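PDB 4Z8T: AvrRxo1-ORF1 from Xanthomonas oryzae pv. oryzicola, which is a type III effector with a polynucleotide kinase domain, probably a P-loop phosphotransferase related to zeta toxins, and pairs with the chaperone-like AvrRxo1-ORF2. Local coordinates for residues A[87-90]-A[91-95]; A[255-259]-A[260-264]; A[164-167]-A[168-172]; A[61-64]-A[65-68]; A[206-209]-A[210-214]. All blocks are in the same frame, centred on the assembly; numbering follows the deposited sequence.

Interaction 1 (A[87-90]-A[91-95]); sequences PVLA and AALKK
Leu-89 and Leu-93 meet one helical turn apart through different first torsions. In Leu-89, CG lies anti to the backbone N (chi1 176°). In Leu-93, CG lies anti to the carbonyl carbon instead (chi1 -71°). The two side chains then cross at a slant. CG of Leu-89 is 3.8 Å from CD1 of Leu-93, and CD1 of Leu-89 is 4.0 Å from CG of Leu-93. The same CG of Leu-93 also rests 3.4 Å from O of Leu-89. That oxygen accepts the i to i+4 bond from N of Leu-93 at 2.8 Å, nearly straight at the hydrogen (169°). The adjacent backbone bonds are longer: N of Ala-91 is 3.1 Å from O of Pro-87, and the bond from Ala-92 N to Val-88 O is weak. This is ordinary alpha-helix geometry in helix 87-95. Helix 34-60 packs against it, with Leu-54 touching both Ala-92 and Leu-93, while Lys-95 NZ bonds to Ser-57 OG. Val-88, Ala-92 and Leu-93 thus give the neighbouring helix an apolar surface, with the Lys-95 to Ser-57 bond beside it, while Lys-94, extended and exposed, carries its charge away from the contact.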
loop_
_atom_site.group_PDB
_atom_site.type_symbol
_atom_site.label_atom_id
_atom_site.label_comp_id
_atom_site.label_asym_id
_atom_site.label_seq_id
_atom_site.Cartn_x
_atom_site.Cartn_y
_atom_site.Cartn_z
ATOM N N PRO A 87 13.255 -18.878 25.280
ATOM C CA PRO A 87 14.030 -20.063 25.690
ATOM C C PRO A 87 13.470 -20.848 26.880
ATOM O O PRO A 87 13.553 -22.083 26.868
ATOM C CB PRO A 87 15.405 -19.486 26.061
ATOM C CG PRO A 87 15.506 -18.213 25.303
ATOM C CD PRO A 87 14.094 -17.666 25.207
ATOM N N VAL A 88 12.945 -20.179 27.907
ATOM C CA VAL A 88 12.427 -20.920 29.058
ATOM C C VAL A 88 11.210 -21.760 28.670
ATOM O O VAL A 88 11.036 -22.876 29.152
ATOM C CB VAL A 88 12.178 -20.001 30.291
ATOM C CG1 VAL A 88 10.862 -19.207 30.175
ATOM C CG2 VAL A 88 12.210 -20.799 31.583
ATOM N N LEU A 89 10.395 -21.237 27.759
ATOM C CA LEU A 89 9.190 -21.934 27.350
ATOM C C LEU A 89 9.566 -23.045 26.375
ATOM O O LEU A 89 8.975 -24.129 26.406
ATOM C CB LEU A 89 8.189 -20.963 26.739
ATOM C CG LEU A 89 6.930 -21.610 26.178
ATOM C CD1 LEU A 89 6.191 -22.361 27.278
ATOM C CD2 LEU A 89 6.049 -20.523 25.559
ATOM N N ALA A 90 10.566 -22.777 25.535
ATOM C CA ALA A 90 11.065 -23.805 24.622
ATOM C C ALA A 90 11.510 -25.035 25.392
ATOM O O ALA A 90 11.230 -26.166 24.977
ATOM C CB ALA A 90 12.201 -23.278 23.776
ATOM N N ALA A 91 12.201 -24.819 26.510
ATOM C CA ALA A 91 12.667 -25.921 27.340
ATOM C C ALA A 91 11.493 -26.716 27.900
ATOM O O ALA A 91 11.544 -27.947 28.007
ATOM C CB ALA A 91 13.537 -25.376 28.482
ATOM N N ALA A 92 10.440 -26.008 28.295
ATOM C CA ALA A 92 9.255 -26.658 28.826
ATOM C C ALA A 92 8.487 -27.436 27.760
ATOM O O ALA A 92 8.076 -28.574 27.991
ATOM C CB ALA A 92 8.351 -25.628 29.486
ATOM N N LEU A 93 8.266 -26.814 26.608
ATOM C CA LEU A 93 7.513 -27.461 25.536
ATOM C C LEU A 93 8.227 -28.706 25.027
ATOM O O LEU A 93 7.592 -29.636 24.526
ATOM C CB LEU A 93 7.281 -26.486 24.386
ATOM C CG LEU A 93 6.288 -25.358 24.677
ATOM C CD1 LEU A 93 6.348 -24.274 23.596
ATOM C CD2 LEU A 93 4.873 -25.916 24.813
ATOM N N LYS A 94 9.544 -28.732 25.152
ATOM C CA LYS A 94 10.290 -29.920 24.751
ATOM C C LYS A 94 9.835 -31.120 25.580
ATOM O O LYS A 94 9.697 -32.231 25.060
ATOM C CB LYS A 94 11.788 -29.683 24.915
ATOM C CG LYS A 94 12.664 -30.677 24.180
ATOM C CD LYS A 94 14.127 -30.386 24.455
ATOM C CE LYS A 94 15.029 -31.324 23.670
ATOM N NZ LYS A 94 16.459 -31.062 23.973
ATOM N N LYS A 95 9.557 -30.884 26.858
ATOM C CA LYS A 95 9.193 -31.960 27.783
ATOM C C LYS A 95 7.800 -32.532 27.525
ATOM O O LYS A 95 7.493 -33.643 27.950
ATOM C CB LYS A 95 9.317 -31.476 29.232
ATOM C CG LYS A 95 10.741 -31.121 29.622
ATOM C CD LYS A 95 10.809 -30.538 31.035
ATOM C CE LYS A 95 12.222 -30.058 31.361
ATOM N NZ LYS A 95 12.287 -29.079 32.497
#

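Interaction 2 (A[255-259]-A[260-264]); sequences ASVIG and GEFSV
Val-257 and Phe-262 face each other on one side of two antiparallel strands. In Val-257, CG1 is anti to the backbone N (chi1 -171°), which places CG2 beside that N, anti to the carbonyl carbon. It is CG2 that reaches Phe-262 CD1, at 3.7 Å. Phe-262 holds its CG anti to the backbone N (chi1 173°). Ala-255 CB approaches the same ring more loosely, 4.3 Å from CE1. The segments form a beta hairpin closed by a type I' turn from Ile-258 to Glu-261. Gly-259 and Gly-260 fill the two central positions, both with positive phi. Ser-256 pairs with Ser-263, and Ile-258 with Glu-261, as hydrogen-bonded pairs, while Val-257 and Phe-262 are the non-hydrogen-bonded pair between them. The serines point to the other face. Ser-256 OG sits between its backbone N and carbonyl carbon (chi1 62°), where a water donates to it at 2.7 Å. That water also donates to Glu-261 O at 2.8 Å and bonds weakly to Ser-263 OG. Ser-256 OG has a further partner in Glu-265 OE1. Helix 224-233 covers the Phe-262 side through Ile-228 and Ile-232, and His-13 of the AvrRxo1-ORF2 chain meets the Phe-262 ring edge-to-face.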
loop_
_atom_site.group_PDB
_atom_site.type_symbol
_atom_site.label_atom_id
_atom_site.label_comp_id
_atom_site.label_asym_id
_atom_site.label_seq_id
_atom_site.Cartn_x
_atom_site.Cartn_y
_atom_site.Cartn_z
ATOM N N ALA A 255 9.065 -3.998 17.410
ATOM C CA ALA A 255 8.837 -3.076 18.533
ATOM C C ALA A 255 8.810 -3.894 19.811
ATOM O O ALA A 255 8.565 -5.094 19.776
ATOM C CB ALA A 255 7.516 -2.301 18.358
ATOM N N SER A 256 9.027 -3.248 20.950
ATOM C CA SER A 256 9.077 -3.989 22.202
ATOM C C SER A 256 8.796 -3.124 23.411
ATOM O O SER A 256 9.083 -1.925 23.416
ATOM C CB SER A 256 10.444 -4.677 22.376
ATOM O OG SER A 256 11.508 -3.729 22.431
ATOM N N VAL A 257 8.234 -3.733 24.445
ATOM C CA VAL A 257 8.143 -3.054 25.732
ATOM C C VAL A 257 8.692 -4.037 26.748
ATOM O O VAL A 257 8.037 -5.022 27.073
ATOM C CB VAL A 257 6.705 -2.664 26.091
ATOM C CG1 VAL A 257 6.721 -1.753 27.334
ATOM C CG2 VAL A 257 6.003 -1.950 24.924
ATOM N N ILE A 258 9.895 -3.754 27.230
ATOM C CA ILE A 258 10.634 -4.674 28.091
ATOM C C ILE A 258 11.153 -3.915 29.308
ATOM O O ILE A 258 11.926 -2.959 29.169
ATOM C CB ILE A 258 11.814 -5.283 27.318
ATOM C CG1 ILE A 258 11.304 -6.130 26.149
ATOM C CG2 ILE A 258 12.664 -6.200 28.226
ATOM C CD1 ILE A 258 12.405 -6.571 25.209
ATOM N N GLY A 259 10.742 -4.353 30.493
ATOM C CA GLY A 259 11.092 -3.659 31.724
ATOM C C GLY A 259 10.551 -2.247 31.686
ATOM O O GLY A 259 11.149 -1.322 32.247
ATOM N N GLY A 260 9.426 -2.083 31.000
ATOM C CA GLY A 260 8.758 -0.796 30.905
ATOM C C GLY A 260 9.303 0.107 29.815
ATOM O O GLY A 260 8.756 1.181 29.557
ATOM N N GLU A 261 10.380 -0.314 29.168
ATOM C CA GLU A 261 11.020 0.523 28.167
ATOM C C GLU A 261 10.475 0.204 26.778
ATOM O O GLU A 261 10.525 -0.950 26.345
ATOM C CB GLU A 261 12.534 0.316 28.217
ATOM C CG GLU A 261 13.323 1.202 27.273
ATOM C CD GLU A 261 14.660 1.649 27.854
ATOM O OE1 GLU A 261 14.763 1.829 29.088
ATOM O OE2 GLU A 261 15.616 1.818 27.066
ATOM N N PHE A 262 9.952 1.221 26.091
ATOM C CA PHE A 262 9.408 1.059 24.737
ATOM C C PHE A 262 10.416 1.471 23.668
ATOM O O PHE A 262 10.975 2.567 23.716
ATOM C CB PHE A 262 8.124 1.879 24.585
ATOM C CG PHE A 262 7.577 1.901 23.184
ATOM C CD1 PHE A 262 7.121 0.731 22.574
ATOM C CD2 PHE A 262 7.497 3.086 22.480
ATOM C CE1 PHE A 262 6.600 0.751 21.293
ATOM C CE2 PHE A 262 6.992 3.106 21.185
ATOM C CZ PHE A 262 6.537 1.952 20.597
ATOM N N SER A 263 10.665 0.579 22.711
ATOM C CA SER A 263 11.602 0.833 21.637
ATOM C C SER A 263 10.995 0.378 20.332
ATOM O O SER A 263 10.160 -0.513 20.308
ATOM C CB SER A 263 12.880 0.024 21.863
ATOM O OG SER A 263 13.520 0.442 23.049
ATOM N N VAL A 264 11.413 0.989 19.238
ATOM C CA VAL A 264 10.969 0.537 17.926
ATOM C C VAL A 264 12.188 0.119 17.144
ATOM O O VAL A 264 12.892 0.955 16.588
ATOM C CB VAL A 264 10.208 1.641 17.174
ATOM C CG1 VAL A 264 9.754 1.131 15.789
ATOM C CG2 VAL A 264 9.004 2.078 17.983
HETATM O O HOH W 1 12.188 -2.123 24.436
#

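Interaction 3 (A[164-167]-A[168-172]); sequences YEID and SYIQL
Ser-168 turns its hydroxyl back along the helix onto the carbonyl of Glu-165. Its OG stands between its own backbone N and carbonyl carbon (chi1 77°). From there it donates to Glu-165 O at 2.6 Å, a short bond across three residues. The same oxygen takes the regular helical bond from Tyr-169 N at 3.1 Å. Both donors lie only about 20° from the carbonyl plane. The Tyr-169 ring leans in obliquely beside them, with CD2 3.3 Å from Glu-165 O. Its hydroxyl is directed elsewhere, to Glu-138 and Lys-158.

Another side of the helix is apolar. Ile-166 and Ile-170 stand one turn apart and slant across each other, with CG2 of Ile-166 3.9 Å from CD1 of Ile-170. In Ile-166, CG2 is the branch anti to the backbone N; in Ile-170, CG1 lies anti to the carbonyl carbon and carries CD1 toward it. The CG1 of Ile-170 also lies 3.4 Å from Ile-166 O. Val-227 and Arg-230 of helix 224-233 pack on this pair.

At the start of 164-167, CG of Glu-165 lies over one face of the Tyr-164 ring, offset toward the rim. Tyr-164 OH bonds to Asp-56 of the AvrRxo1-ORF2 chain, Glu-165 OE1 to Arg-162 N, and Asp-167 OD1 to Tyr-226 OH.

Helix 163-176 thus presents separate sides to its surroundings, one of them to the partner protein. For Glu-165 O the chemistry is plain: two bonds grip one carbonyl oxygen, and the serine hydroxyl spends its hydrogen within its own helix.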
loop_
_atom_site.group_PDB
_atom_site.type_symbol
_atom_site.label_atom_id
_atom_site.label_comp_id
_atom_site.label_asym_id
_atom_site.label_seq_id
_atom_site.Cartn_x
_atom_site.Cartn_y
_atom_site.Cartn_z
ATOM N N TYR A 164 -11.384 -7.056 23.357
ATOM C CA TYR A 164 -12.059 -7.772 24.441
ATOM C C TYR A 164 -11.291 -9.013 24.875
ATOM O O TYR A 164 -11.274 -9.352 26.058
ATOM C CB TYR A 164 -13.522 -8.109 24.111
ATOM C CG TYR A 164 -13.747 -9.252 23.145
ATOM C CD1 TYR A 164 -13.828 -9.024 21.782
ATOM C CD2 TYR A 164 -13.932 -10.551 23.601
ATOM C CE1 TYR A 164 -14.055 -10.056 20.902
ATOM C CE2 TYR A 164 -14.156 -11.591 22.718
ATOM C CZ TYR A 164 -14.219 -11.331 21.371
ATOM O OH TYR A 164 -14.443 -12.351 20.474
ATOM N N GLU A 165 -10.628 -9.666 23.928
ATOM C CA GLU A 165 -9.879 -10.873 24.246
ATOM C C GLU A 165 -8.629 -10.518 25.046
ATOM O O GLU A 165 -8.323 -11.144 26.065
ATOM C CB GLU A 165 -9.501 -11.613 22.956
ATOM C CG GLU A 165 -10.682 -11.945 22.059
ATOM C CD GLU A 165 -10.277 -12.656 20.774
ATOM O OE1 GLU A 165 -9.479 -12.094 19.995
ATOM O OE2 GLU A 165 -10.773 -13.780 20.528
ATOM N N ILE A 166 -7.902 -9.519 24.555
ATOM C CA ILE A 166 -6.718 -9.015 25.229
ATOM C C ILE A 166 -7.052 -8.544 26.655
ATOM O O ILE A 166 -6.354 -8.907 27.610
ATOM C CB ILE A 166 -6.064 -7.891 24.398
ATOM C CG1 ILE A 166 -5.473 -8.478 23.113
ATOM C CG2 ILE A 166 -4.993 -7.169 25.195
ATOM C CD1 ILE A 166 -4.316 -9.421 23.361
ATOM N N ASP A 167 -8.132 -7.777 26.799
ATOM C CA ASP A 167 -8.564 -7.306 28.116
ATOM C C ASP A 167 -8.859 -8.467 29.059
ATOM O O ASP A 167 -8.521 -8.421 30.243
ATOM C CB ASP A 167 -9.829 -6.441 27.995
ATOM C CG ASP A 167 -9.561 -5.070 27.404
ATOM O OD1 ASP A 167 -8.386 -4.659 27.329
ATOM O OD2 ASP A 167 -10.545 -4.386 27.034
ATOM N N SER A 168 -9.507 -9.495 28.528
ATOM C CA SER A 168 -9.884 -10.651 29.322
ATOM C C SER A 168 -8.660 -11.379 29.851
ATOM O O SER A 168 -8.635 -11.760 31.016
ATOM C CB SER A 168 -10.792 -11.605 28.534
ATOM O OG SER A 168 -10.053 -12.376 27.596
ATOM N N TYR A 169 -7.633 -11.550 29.020
ATOM C CA TYR A 169 -6.436 -12.243 29.494
ATOM C C TYR A 169 -5.599 -11.400 30.453
ATOM O O TYR A 169 -4.996 -11.937 31.385
ATOM C CB TYR A 169 -5.606 -12.837 28.332
ATOM C CG TYR A 169 -6.252 -14.099 27.815
ATOM C CD1 TYR A 169 -6.243 -15.262 28.576
ATOM C CD2 TYR A 169 -6.924 -14.117 26.600
ATOM C CE1 TYR A 169 -6.863 -16.413 28.129
ATOM C CE2 TYR A 169 -7.547 -15.264 26.148
ATOM C CZ TYR A 169 -7.504 -16.405 26.909
ATOM O OH TYR A 169 -8.128 -17.542 26.462
ATOM N N ILE A 170 -5.580 -10.085 30.239
ATOM C CA ILE A 170 -4.917 -9.178 31.173
ATOM C C ILE A 170 -5.627 -9.266 32.524
ATOM O O ILE A 170 -4.987 -9.364 33.570
ATOM C CB ILE A 170 -4.897 -7.720 30.653
ATOM C CG1 ILE A 170 -3.868 -7.577 29.523
ATOM C CG2 ILE A 170 -4.568 -6.750 31.775
ATOM C CD1 ILE A 170 -3.885 -6.217 28.815
ATOM N N GLN A 171 -6.954 -9.246 32.492
ATOM C CA GLN A 171 -7.733 -9.373 33.723
ATOM C C GLN A 171 -7.463 -10.710 34.408
ATOM O O GLN A 171 -7.272 -10.758 35.619
ATOM C CB GLN A 171 -9.218 -9.210 33.434
ATOM C CG GLN A 171 -10.076 -9.157 34.683
ATOM C CD GLN A 171 -11.519 -8.831 34.362
ATOM O OE1 GLN A 171 -12.048 -9.253 33.329
ATOM N NE2 GLN A 171 -12.164 -8.069 35.240
ATOM N N LEU A 172 -7.419 -11.795 33.638
ATOM C CA LEU A 172 -7.109 -13.097 34.213
ATOM C C LEU A 172 -5.741 -13.082 34.882
ATOM O O LEU A 172 -5.585 -13.588 35.989
ATOM C CB LEU A 172 -7.153 -14.187 33.134
ATOM C CG LEU A 172 -7.082 -15.637 33.620
ATOM C CD1 LEU A 172 -7.946 -16.526 32.729
ATOM C CD2 LEU A 172 -5.661 -16.150 33.637
#

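Interaction 4 (A[61-64]-A[65-68]); sequences DGCQ and PTLF
A Schellman motif ends helix 34-60, and the contact lies where the chain leaves it and enters strand 66-71, with Cys-63 reaching over to Thr-66 and Phe-68. Gly-62, with positive phi, is the C-prime residue. In this motif Cys-63 N bonds back to Leu-58 O, and Gly-62 N to Glu-59 O. The chain then passes through Gln-64 and Pro-65 into the central sheet.

Cys-63 SG is anti to its backbone N (chi1 -168°). This carries the sulfur to the Phe-68 ring, 3.7 Å from CZ and 4.0 Å from CE1. It comes in at the ring edge, near the plane, 75° off the ring normal. This is a sulfur-aromatic contact of the edge kind. SG is also 3.6 Å from Thr-66 OG1. A face of the same ring carries CG2 of Thr-66, 3.6 Å above the plane and offset toward the rim. Thr-66 therefore splits its branches: the methyl goes to the ring and the hydroxyl to the backbone.

The hydroxyl OG1 donates to Gln-64 O at 2.7 Å. It sits above the carbonyl plane, 45° out of it, so the bond does not follow a lone pair. Pro-65, between the two residues, has no N-H to offer. Leu-58 packs on both Cys-63 and Phe-68, and Val-88 of helix 87-95 also touches Phe-68.

The hydroxyl of a buried threonine is thus satisfied by a carbonyl just two residues back, while sulfur, methyl and ring make an apolar join between helix end and strand.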
loop_
_atom_site.group_PDB
_atom_site.type_symbol
_atom_site.label_atom_id
_atom_site.label_comp_id
_atom_site.label_asym_id
_atom_site.label_seq_id
_atom_site.Cartn_x
_atom_site.Cartn_y
_atom_site.Cartn_z
ATOM N N ASP A 61 12.844 -23.625 36.383
ATOM C CA ASP A 61 13.802 -22.782 35.677
ATOM C C ASP A 61 13.702 -21.329 36.140
ATOM O O ASP A 61 14.241 -20.430 35.502
ATOM C CB ASP A 61 13.608 -22.888 34.155
ATOM C CG ASP A 61 14.194 -24.163 33.572
ATOM O OD1 ASP A 61 15.079 -24.778 34.206
ATOM O OD2 ASP A 61 13.776 -24.551 32.457
ATOM N N GLY A 62 13.009 -21.111 37.258
ATOM C CA GLY A 62 13.009 -19.817 37.926
ATOM C C GLY A 62 12.006 -18.788 37.442
ATOM O O GLY A 62 12.094 -17.607 37.794
ATOM N N CYS A 63 11.047 -19.235 36.644
ATOM C CA CYS A 63 10.041 -18.349 36.072
ATOM C C CYS A 63 8.950 -18.062 37.106
ATOM O O CYS A 63 8.323 -18.984 37.641
ATOM C CB CYS A 63 9.443 -19.018 34.825
ATOM S SG CYS A 63 8.422 -17.948 33.800
ATOM N N GLN A 64 8.717 -16.786 37.395
ATOM C CA GLN A 64 7.603 -16.422 38.262
ATOM C C GLN A 64 6.287 -16.752 37.558
ATOM O O GLN A 64 6.288 -16.981 36.345
ATOM C CB GLN A 64 7.670 -14.933 38.625
ATOM C CG GLN A 64 7.465 -13.966 37.471
ATOM C CD GLN A 64 7.824 -12.539 37.855
ATOM O OE1 GLN A 64 7.484 -12.073 38.943
ATOM N NE2 GLN A 64 8.527 -11.843 36.965
ATOM N N PRO A 65 5.163 -16.781 38.302
ATOM C CA PRO A 65 3.919 -17.176 37.633
ATOM C C PRO A 65 3.599 -16.235 36.482
ATOM O O PRO A 65 3.578 -15.007 36.655
ATOM C CB PRO A 65 2.871 -17.069 38.746
ATOM C CG PRO A 65 3.654 -17.398 39.977
ATOM C CD PRO A 65 5.004 -16.746 39.769
ATOM N N THR A 66 3.403 -16.821 35.302
ATOM C CA THR A 66 3.378 -16.069 34.055
ATOM C C THR A 66 2.301 -16.647 33.154
ATOM O O THR A 66 2.066 -17.861 33.141
ATOM C CB THR A 66 4.758 -16.175 33.341
ATOM O OG1 THR A 66 5.758 -15.508 34.129
ATOM C CG2 THR A 66 4.737 -15.517 31.963
ATOM N N LEU A 67 1.623 -15.761 32.432
ATOM C CA LEU A 67 0.764 -16.149 31.316
ATOM C C LEU A 67 1.558 -15.832 30.059
ATOM O O LEU A 67 1.776 -14.665 29.733
ATOM C CB LEU A 67 -0.546 -15.342 31.349
ATOM C CG LEU A 67 -1.713 -15.691 30.411
ATOM C CD1 LEU A 67 -3.005 -15.028 30.913
ATOM C CD2 LEU A 67 -1.439 -15.248 29.002
ATOM N N PHE A 68 2.024 -16.864 29.359
ATOM C CA PHE A 68 2.712 -16.653 28.090
ATOM C C PHE A 68 1.653 -16.586 27.004
ATOM O O PHE A 68 0.907 -17.551 26.795
ATOM C CB PHE A 68 3.653 -17.825 27.777
ATOM C CG PHE A 68 4.863 -17.878 28.656
ATOM C CD1 PHE A 68 4.832 -18.585 29.853
ATOM C CD2 PHE A 68 6.024 -17.215 28.299
ATOM C CE1 PHE A 68 5.953 -18.643 30.672
ATOM C CE2 PHE A 68 7.143 -17.261 29.114
ATOM C CZ PHE A 68 7.107 -17.975 30.306
#

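Interaction 5 (A[206-209]-A[210-214]); sequences PRPP and YPVVS
Pro-208 and Pro-209 pack onto the first turn of helix 210-222, with Pro-209 at the N-cap position. Val-212 is the side chain that meets both. Its CB lies 3.7 Å from Pro-208 CB and 3.5 Å from Pro-209 O. From CB the two methyls part. CG1, anti to the backbone N (chi1 171°), goes to Pro-208, 3.6 Å from its CB and 4.1 Å from its CG. CG2, anti to the carbonyl carbon, goes to Pro-209 and is 4.0 Å from both CG and CD of that ring. One valine thus spans two consecutive prolines. It crosses Pro-208 at about a right angle and Pro-209 at a slant.

A proline at the N-cap has no side-chain polar group with which to cap the helix. Its carbonyl still takes a bond from Val-212 N, but a weak one, bent to 129° at the hydrogen. Pro-211 has no N-H to give, and its CD packs against Pro-209 CB.

Around this turn, Tyr-210 packs on Leu-189 and Leu-193 of helix 189-198 and on Trp-322 of helix 322-331. Trp-97 of the AvrRxo1-ORF2 chain touches both Pro-208 and Pro-209, placing the turn at the interface of the complex. Val-213 adds the last apolar touch on the Pro-208 ring, its CG2 3.9 Å from Pro-208 CG.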
loop_
_atom_site.group_PDB
_atom_site.type_symbol
_atom_site.label_atom_id
_atom_site.label_comp_id
_atom_site.label_asym_id
_atom_site.label_seq_id
_atom_site.Cartn_x
_atom_site.Cartn_y
_atom_site.Cartn_z
ATOM N N PRO A 206 -4.404 -26.376 12.055
ATOM C CA PRO A 206 -5.665 -26.122 11.351
ATOM C C PRO A 206 -5.494 -25.616 9.919
ATOM O O PRO A 206 -4.525 -24.915 9.602
ATOM C CB PRO A 206 -6.353 -25.058 12.219
ATOM C CG PRO A 206 -5.273 -24.452 13.039
ATOM C CD PRO A 206 -4.221 -25.507 13.229
ATOM N N ARG A 207 -6.452 -25.981 9.074
ATOM C CA ARG A 207 -6.504 -25.535 7.682
ATOM C C ARG A 207 -7.804 -24.782 7.426
ATOM O O ARG A 207 -8.739 -25.325 6.850
ATOM C CB ARG A 207 -6.421 -26.748 6.745
ATOM C CG ARG A 207 -5.116 -27.524 6.857
ATOM C CD ARG A 207 -5.234 -28.922 6.256
ATOM N NE ARG A 207 -5.930 -29.845 7.153
ATOM C CZ ARG A 207 -7.120 -30.378 6.898
ATOM N NH1 ARG A 207 -7.761 -30.067 5.780
ATOM N NH2 ARG A 207 -7.678 -31.214 7.765
ATOM N N PRO A 208 -7.875 -23.524 7.864
ATOM C CA PRO A 208 -9.118 -22.765 7.706
ATOM C C PRO A 208 -9.301 -22.227 6.300
ATOM O O PRO A 208 -8.330 -22.159 5.528
ATOM C CB PRO A 208 -8.937 -21.593 8.680
ATOM C CG PRO A 208 -7.464 -21.425 8.798
ATOM C CD PRO A 208 -6.878 -22.800 8.675
ATOM N N PRO A 209 -10.539 -21.847 5.964
ATOM C CA PRO A 209 -10.822 -21.219 4.672
ATOM C C PRO A 209 -10.348 -19.768 4.646
ATOM O O PRO A 209 -9.986 -19.205 5.701
ATOM C CB PRO A 209 -12.349 -21.291 4.581
ATOM C CG PRO A 209 -12.805 -21.253 6.003
ATOM C CD PRO A 209 -11.765 -22.043 6.762
ATOM N N TYR A 210 -10.340 -19.183 3.451
ATOM C CA TYR A 210 -9.837 -17.834 3.250
ATOM C C TYR A 210 -10.385 -16.763 4.214
ATOM O O TYR A 210 -9.598 -15.975 4.745
ATOM C CB TYR A 210 -10.039 -17.390 1.788
ATOM C CG TYR A 210 -9.371 -16.069 1.464
ATOM C CD1 TYR A 210 -10.006 -14.867 1.725
ATOM C CD2 TYR A 210 -8.113 -16.033 0.887
ATOM C CE1 TYR A 210 -9.403 -13.665 1.453
ATOM C CE2 TYR A 210 -7.499 -14.822 0.600
ATOM C CZ TYR A 210 -8.155 -13.649 0.887
ATOM O OH TYR A 210 -7.564 -12.436 0.607
ATOM N N PRO A 211 -11.720 -16.680 4.398
ATOM C CA PRO A 211 -12.219 -15.581 5.231
ATOM C C PRO A 211 -11.651 -15.576 6.657
ATOM O O PRO A 211 -11.482 -14.505 7.254
ATOM C CB PRO A 211 -13.732 -15.828 5.272
ATOM C CG PRO A 211 -14.014 -16.571 4.005
ATOM C CD PRO A 211 -12.827 -17.486 3.844
ATOM N N VAL A 212 -11.368 -16.752 7.200
ATOM C CA VAL A 212 -10.777 -16.844 8.532
ATOM C C VAL A 212 -9.394 -16.197 8.563
ATOM O O VAL A 212 -9.050 -15.459 9.488
ATOM C CB VAL A 212 -10.683 -18.316 8.964
ATOM C CG1 VAL A 212 -9.868 -18.478 10.261
ATOM C CG2 VAL A 212 -12.096 -18.898 9.135
ATOM N N VAL A 213 -8.589 -16.491 7.553
ATOM C CA VAL A 213 -7.223 -15.977 7.514
ATOM C C VAL A 213 -7.196 -14.475 7.222
ATOM O O VAL A 213 -6.434 -13.715 7.837
ATOM C CB VAL A 213 -6.391 -16.767 6.483
ATOM C CG1 VAL A 213 -4.926 -16.328 6.526
ATOM C CG2 VAL A 213 -6.505 -18.264 6.780
ATOM N N SER A 214 -8.049 -14.023 6.312
ATOM C CA SER A 214 -8.098 -12.596 5.978
ATOM C C SER A 214 -8.692 -11.753 7.096
ATOM O O SER A 214 -8.122 -10.729 7.481
ATOM C CB SER A 214 -8.855 -12.377 4.665
ATOM O OG SER A 214 -8.766 -11.014 4.273
#

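Along the chain the order is interaction 4, 1, 3, 5 and 2. Interactions 1 and 4 are neighbours, with centres 12 Å apart; Val-88 of helix 87-95 packs on Asp-61 and Phe-68, and Leu-89 on Phe-68. Interaction 3 touches interaction 4 from helix 163-176, where Tyr-169 and Leu-172 meet Leu-67 of strand 66-71. Interactions 2 and 4 belong to the same mixed sheet, about 19 Å apart between centres, with the hairpin at one edge of the sheet within this chain. Interaction 5 lies across the chain's centre from interactions 1 and 4. Interactions 2, 3 and 5 also meet AvrRxo1-ORF2, so the partner contacts well-separated parts of this probably kinase-like fold.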